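Local coordinates for protein alpha-galactosidase (Lactobacillus brevis, PDB 3MI6) that probably hydrolyses terminal, non-reducing alpha-D-galactose residues of alpha-D-galactosides, including galactose oligosaccharides, galactomannans and galactolipids, at residues D[669-674]-D[725-730]; D[677-682]-D[711-716]. All blocks are in the same frame, centred on the assembly; numbering follows the deposited sequence.

Interaction 1. Residues D[669-674]-D[725-730]; sequences YQLLNH and KDFYTQ
Gln-670 and Tyr-728 form the hydrogen-bonded antiparallel pair where strand 663-670 ends and strand 728-736 begins: Gln-670 N donates to Tyr-728 O at 2.9 Å, and Tyr-728 N returns a bond to Gln-670 O at 2.8 Å. Phe-727 also faces Gln-670, making a G1 beta bulge; it has the left-handed conformation (phi 51°) of the first bulge position, and Phe-727 N donates to Leu-671 O at 2.7 Å, from above the carbonyl plane. The same carbonyl oxygen lies obliquely beside the Phe-727 ring, next to CD1, while Leu-671 CD2 and Leu-672 CD1 add apolar contacts to that ring. At the other end, Tyr-669 and Thr-729 run side by side, Thr-729 CG2 3.5 Å from Tyr-669 CE1. Beyond the bulge, Asp-726 OD1 takes the Asn-673 N-H at 2.9 Å, nearly along its C-O bond. The Asn-673 side chain, with CG anti to the backbone N (chi1 -161°), passes alongside Lys-725, ND2 3.7 Å from Lys-725 CB.

Farther out, Tyr-669 OH bonds to Ala-595 O and Thr-729 OG1 to Thr-592 OG1, both on helix 590-597 of the barrel domain. Asn-673 ND2 hydrogen-bonds to Ile-717 O of its own chain and to Met-584 O of the second subunit, whose Arg-586 forms a salt bridge with Asp-726. One carboxylate oxygen thus serves both a backbone N-H and an intersubunit arginine, which would be expected to favour ionised Asp-726.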
loop_
_atom_site.group_PDB
_atom_site.type_symbol
_atom_site.label_atom_id
_atom_site.label_comp_id
_atom_site.label_asym_id
_atom_site.label_seq_id
_atom_site.Cartn_x
_atom_site.Cartn_y
_atom_site.Cartn_z
ATOM N N TYR D 669 19.889 13.328 12.528
ATOM C CA TYR D 669 19.801 12.587 13.771
ATOM C C TYR D 669 19.407 11.159 13.448
ATOM O O TYR D 669 18.449 10.928 12.726
ATOM C CB TYR D 669 18.740 13.211 14.695
ATOM C CG TYR D 669 18.801 14.720 14.784
ATOM C CD1 TYR D 669 19.464 15.333 15.822
ATOM C CD2 TYR D 669 18.216 15.526 13.813
ATOM C CE1 TYR D 669 19.542 16.697 15.905
ATOM C CE2 TYR D 669 18.286 16.895 13.887
ATOM C CZ TYR D 669 18.948 17.478 14.940
ATOM O OH TYR D 669 19.038 18.854 15.056
ATOM N N GLN D 670 20.144 10.192 13.972
ATOM C CA GLN D 670 19.738 8.808 13.821
ATOM C C GLN D 670 19.357 8.311 15.198
ATOM O O GLN D 670 20.089 8.557 16.173
ATOM C CB GLN D 670 20.859 7.969 13.229
ATOM C CG GLN D 670 20.460 6.544 12.884
ATOM C CD GLN D 670 21.639 5.715 12.340
ATOM O OE1 GLN D 670 22.667 5.562 13.020
ATOM N NE2 GLN D 670 21.493 5.188 11.108
ATOM N N LEU D 671 18.216 7.632 15.296
ATOM C CA LEU D 671 17.775 7.170 16.605
ATOM C C LEU D 671 18.532 5.915 17.073
ATOM O O LEU D 671 19.046 5.866 18.197
ATOM C CB LEU D 671 16.270 6.945 16.630
ATOM C CG LEU D 671 15.392 8.169 16.362
ATOM C CD1 LEU D 671 13.913 7.775 16.401
ATOM C CD2 LEU D 671 15.677 9.281 17.353
ATOM N N LEU D 672 18.612 4.911 16.209
ATOM C CA LEU D 672 19.195 3.639 16.588
ATOM C C LEU D 672 20.382 3.412 15.686
ATOM O O LEU D 672 20.278 3.582 14.474
ATOM C CB LEU D 672 18.167 2.527 16.381
ATOM C CG LEU D 672 17.447 1.975 17.622
ATOM C CD1 LEU D 672 17.254 3.038 18.712
ATOM C CD2 LEU D 672 16.134 1.310 17.247
ATOM N N ASN D 673 21.524 3.053 16.248
ATOM C CA ASN D 673 22.679 2.784 15.410
ATOM C C ASN D 673 22.622 1.340 14.915
ATOM O O ASN D 673 22.213 0.453 15.653
ATOM C CB ASN D 673 23.963 3.053 16.181
ATOM C CG ASN D 673 25.145 3.238 15.274
ATOM O OD1 ASN D 673 25.044 3.910 14.251
ATOM N ND2 ASN D 673 26.283 2.645 15.635
ATOM N N HIS D 674 23.003 1.100 13.661
ATOM C CA HIS D 674 23.055 -0.263 13.135
ATOM C C HIS D 674 24.427 -0.601 12.580
ATOM O O HIS D 674 25.112 0.269 12.032
ATOM C CB HIS D 674 21.979 -0.474 12.089
ATOM C CG HIS D 674 20.591 -0.321 12.627
ATOM N ND1 HIS D 674 20.091 -1.122 13.633
ATOM C CD2 HIS D 674 19.595 0.536 12.301
ATOM C CE1 HIS D 674 18.848 -0.767 13.903
ATOM N NE2 HIS D 674 18.523 0.240 13.110
ATOM N N LYS D 725 25.900 4.782 20.906
ATOM C CA LYS D 725 25.862 5.481 19.637
ATOM C C LYS D 725 24.425 5.537 19.141
ATOM O O LYS D 725 24.157 5.675 17.941
ATOM C CB LYS D 725 26.798 4.841 18.625
ATOM C CG LYS D 725 28.267 4.991 18.977
ATOM C CD LYS D 725 28.512 6.297 19.692
ATOM C CE LYS D 725 29.771 6.985 19.212
ATOM N NZ LYS D 725 30.797 7.037 20.269
ATOM N N ASP D 726 23.498 5.432 20.091
ATOM C CA ASP D 726 22.089 5.668 19.803
ATOM C C ASP D 726 21.807 7.162 19.915
ATOM O O ASP D 726 22.586 7.882 20.529
ATOM C CB ASP D 726 21.201 4.842 20.725
ATOM C CG ASP D 726 21.164 3.371 20.326
ATOM O OD1 ASP D 726 21.490 3.044 19.163
ATOM O OD2 ASP D 726 20.805 2.532 21.173
ATOM N N PHE D 727 20.741 7.631 19.275
ATOM C CA PHE D 727 20.386 9.046 19.321
ATOM C C PHE D 727 21.589 9.933 18.961
ATOM O O PHE D 727 22.060 10.753 19.770
ATOM C CB PHE D 727 19.813 9.399 20.705
ATOM C CG PHE D 727 19.044 8.272 21.341
ATOM C CD1 PHE D 727 17.903 7.766 20.738
ATOM C CD2 PHE D 727 19.474 7.702 22.526
ATOM C CE1 PHE D 727 17.208 6.716 21.302
ATOM C CE2 PHE D 727 18.772 6.655 23.094
ATOM C CZ PHE D 727 17.642 6.163 22.481
ATOM N N TYR D 728 22.080 9.751 17.739
ATOM C CA TYR D 728 23.333 10.361 17.306
ATOM C C TYR D 728 23.031 11.535 16.416
ATOM O O TYR D 728 22.072 11.502 15.641
ATOM C CB TYR D 728 24.192 9.363 16.525
ATOM C CG TYR D 728 25.656 9.730 16.469
ATOM C CD1 TYR D 728 26.542 9.295 17.457
ATOM C CD2 TYR D 728 26.163 10.502 15.436
ATOM C CE1 TYR D 728 27.892 9.619 17.418
ATOM C CE2 TYR D 728 27.514 10.836 15.386
ATOM C CZ TYR D 728 28.374 10.388 16.381
ATOM O OH TYR D 728 29.714 10.713 16.343
ATOM N N THR D 729 23.859 12.566 16.523
ATOM C CA THR D 729 23.678 13.752 15.722
ATOM C C THR D 729 24.902 14.101 14.902
ATOM O O THR D 729 26.020 14.113 15.400
ATOM C CB THR D 729 23.380 14.956 16.594
ATOM O OG1 THR D 729 22.300 14.642 17.486
ATOM C CG2 THR D 729 23.028 16.145 15.711
ATOM N N GLN D 730 24.670 14.391 13.634
ATOM C CA GLN D 730 25.675 14.949 12.757
ATOM C C GLN D 730 25.220 16.346 12.309
ATOM O O GLN D 730 24.167 16.505 11.695
ATOM C CB GLN D 730 25.881 14.017 11.572
ATOM C CG GLN D 730 26.463 12.678 11.970
ATOM C CD GLN D 730 25.973 11.524 11.108
ATOM O OE1 GLN D 730 24.786 11.406 10.801
ATOM N NE2 GLN D 730 26.886 10.648 10.741
#

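Interaction 2. Residues D[677-682]-D[711-716]; sequences APYTRF and GYFVPT
Gly-711 lies against Arg-681 at one end of a small two-stranded antiparallel ladder, strands 680-682 and 712-714, in the C-terminal domain of this family 36 glycosidase. Gly-711 ends helix 704-710 with a positive phi. Lacking a side chain, it lets Arg-681 lie across its backbone, Arg-681 CG 3.5 Å from Gly-711 CA, and the guanidinium of that arginine bonds through NH1 to Ala-710 O at the helix end. Tyr-712 pairs with Phe-682 through two backbone bonds, each 2.9 Å: Phe-682 N to Tyr-712 O, and Tyr-712 N to Phe-682 O. The Tyr-712 ring turns outward, and its OH hydrogen-bonds to Asp-698 OD2.

Phe-713, on the Arg-681 side of the ladder, has CG anti to the backbone N (chi1 177°), which extends its ring to Tyr-679. Phe-713 CE2 sits over one face of the tyrosine ring near its rim, 3.5 Å from Tyr-679 CD1, the two planes inclined at 59°. Tyr-679 OH continues to Glu-53 N of the third subunit. Val-714 faces the other way: its N donates to Thr-680 O at 3.0 Å, CB touches Thr-680 CG2, and Val-714 CG2 reaches Phe-682 CB at 4.0 Å. The same side chain also rests on Gln-730 and Phe-732 of strand 728-736. A water donates a hydrogen bond to Pro-715 O at 3.3 Å and is hydrogen-bonded to Thr-680 OG1 at 2.6 Å.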
loop_
_atom_site.group_PDB
_atom_site.type_symbol
_atom_site.label_atom_id
_atom_site.label_comp_id
_atom_site.label_asym_id
_atom_site.label_seq_id
_atom_site.Cartn_x
_atom_site.Cartn_y
_atom_site.Cartn_z
ATOM N N ALA D 677 26.840 -0.853 8.242
ATOM C CA ALA D 677 25.787 -0.094 7.611
ATOM C C ALA D 677 26.106 0.300 6.157
ATOM O O ALA D 677 27.261 0.260 5.726
ATOM C CB ALA D 677 25.485 1.129 8.449
ATOM N N PRO D 678 25.061 0.678 5.396
ATOM C CA PRO D 678 25.291 1.363 4.123
ATOM C C PRO D 678 26.037 2.672 4.372
ATOM O O PRO D 678 26.050 3.217 5.497
ATOM C CB PRO D 678 23.884 1.684 3.636
ATOM C CG PRO D 678 23.002 0.769 4.366
ATOM C CD PRO D 678 23.629 0.495 5.679
ATOM N N TYR D 679 26.668 3.163 3.314
ATOM C CA TYR D 679 27.325 4.459 3.328
ATOM C C TYR D 679 26.248 5.529 3.439
ATOM O O TYR D 679 25.167 5.388 2.869
ATOM C CB TYR D 679 28.107 4.679 2.028
ATOM C CG TYR D 679 29.447 4.002 1.921
ATOM C CD1 TYR D 679 30.290 3.899 3.027
ATOM C CD2 TYR D 679 29.891 3.501 0.697
ATOM C CE1 TYR D 679 31.536 3.294 2.922
ATOM C CE2 TYR D 679 31.126 2.899 0.574
ATOM C CZ TYR D 679 31.951 2.798 1.687
ATOM O OH TYR D 679 33.188 2.202 1.567
ATOM N N THR D 680 26.552 6.589 4.177
ATOM C CA THR D 680 25.603 7.662 4.361
ATOM C C THR D 680 25.806 8.726 3.300
ATOM O O THR D 680 26.918 9.212 3.097
ATOM C CB THR D 680 25.753 8.337 5.739
ATOM O OG1 THR D 680 25.434 7.402 6.776
ATOM C CG2 THR D 680 24.823 9.552 5.833
ATOM N N ARG D 681 24.728 9.082 2.617
ATOM C CA ARG D 681 24.755 10.294 1.822
ATOM C C ARG D 681 23.664 11.259 2.248
ATOM O O ARG D 681 22.475 10.966 2.128
ATOM C CB ARG D 681 24.659 10.020 0.325
ATOM C CG ARG D 681 25.047 11.256 -0.463
ATOM C CD ARG D 681 25.514 10.950 -1.840
ATOM N NE ARG D 681 26.447 9.843 -1.893
ATOM C CZ ARG D 681 26.894 9.349 -3.037
ATOM N NH1 ARG D 681 26.484 9.889 -4.186
ATOM N NH2 ARG D 681 27.739 8.324 -3.036
ATOM N N PHE D 682 24.096 12.413 2.744
ATOM C CA PHE D 682 23.196 13.495 3.101
ATOM C C PHE D 682 22.937 14.462 1.933
ATOM O O PHE D 682 23.875 14.978 1.348
ATOM C CB PHE D 682 23.781 14.260 4.281
ATOM C CG PHE D 682 22.875 15.323 4.788
ATOM C CD1 PHE D 682 21.637 14.989 5.314
ATOM C CD2 PHE D 682 23.241 16.647 4.729
ATOM C CE1 PHE D 682 20.785 15.958 5.778
ATOM C CE2 PHE D 682 22.391 17.622 5.185
ATOM C CZ PHE D 682 21.156 17.279 5.711
ATOM N N GLY D 711 25.041 14.713 -3.351
ATOM C CA GLY D 711 25.060 14.489 -1.927
ATOM C C GLY D 711 26.426 14.679 -1.302
ATOM O O GLY D 711 27.418 14.978 -1.976
ATOM N N TYR D 712 26.458 14.515 0.014
ATOM C CA TYR D 712 27.668 14.639 0.800
ATOM C C TYR D 712 27.854 13.311 1.527
ATOM O O TYR D 712 26.934 12.811 2.175
ATOM C CB TYR D 712 27.528 15.796 1.786
ATOM C CG TYR D 712 28.792 16.197 2.509
ATOM C CD1 TYR D 712 28.892 16.062 3.894
ATOM C CD2 TYR D 712 29.876 16.731 1.825
ATOM C CE1 TYR D 712 30.042 16.432 4.571
ATOM C CE2 TYR D 712 31.029 17.107 2.499
ATOM C CZ TYR D 712 31.102 16.950 3.870
ATOM O OH TYR D 712 32.231 17.309 4.557
ATOM N N PHE D 713 29.029 12.713 1.373
ATOM C CA PHE D 713 29.325 11.482 2.074
ATOM C C PHE D 713 29.519 11.794 3.552
ATOM O O PHE D 713 30.259 12.716 3.914
ATOM C CB PHE D 713 30.579 10.824 1.497
ATOM C CG PHE D 713 30.993 9.581 2.221
ATOM C CD1 PHE D 713 31.572 9.657 3.476
ATOM C CD2 PHE D 713 30.815 8.340 1.647
ATOM C CE1 PHE D 713 31.952 8.528 4.153
ATOM C CE2 PHE D 713 31.195 7.194 2.327
ATOM C CZ PHE D 713 31.767 7.294 3.583
ATOM N N VAL D 714 28.849 11.031 4.407
ATOM C CA VAL D 714 29.038 11.193 5.836
ATOM C C VAL D 714 29.578 9.929 6.491
ATOM O O VAL D 714 29.013 8.846 6.329
ATOM C CB VAL D 714 27.750 11.597 6.537
ATOM C CG1 VAL D 714 28.041 11.915 7.998
ATOM C CG2 VAL D 714 27.170 12.800 5.857
ATOM N N PRO D 715 30.690 10.071 7.226
ATOM C CA PRO D 715 31.286 9.034 8.074
ATOM C C PRO D 715 30.242 8.204 8.800
ATOM O O PRO D 715 29.313 8.740 9.419
ATOM C CB PRO D 715 32.056 9.848 9.108
ATOM C CG PRO D 715 32.497 11.047 8.362
ATOM C CD PRO D 715 31.421 11.344 7.330
ATOM N N THR D 716 30.407 6.892 8.718
ATOM C CA THR D 716 29.619 5.970 9.508
ATOM C C THR D 716 29.779 6.253 11.017
ATOM O O THR D 716 30.828 6.716 11.470
ATOM C CB THR D 716 30.023 4.522 9.173
ATOM O OG1 THR D 716 29.985 4.345 7.748
ATOM C CG2 THR D 716 29.079 3.547 9.811
HETATM O O HOH W 1 26.320 7.393 9.241
#

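Overall arrangement
From the N terminus, the chain leaves the eight-stranded barrel and enters the C-terminal antiparallel sheet; the end of strand 663-670 begins 669-674, the first half of interaction 1. A few residues on, 677-682 opens interaction 2, which closes after helix 704-710 when the chain returns through 711-716. The chain then comes back at 725-730 to close interaction 1, so interaction 2 is nested inside its loop. The two centres lie about 13 Å apart and meet where Gln-730 packs on Val-714 and Pro-715. Interaction 1 ties the sheet to helix 590-597 and the second subunit; interaction 2 packs a separate two-stranded ladder against strands 663-670 and 728-736 and faces mainly the third.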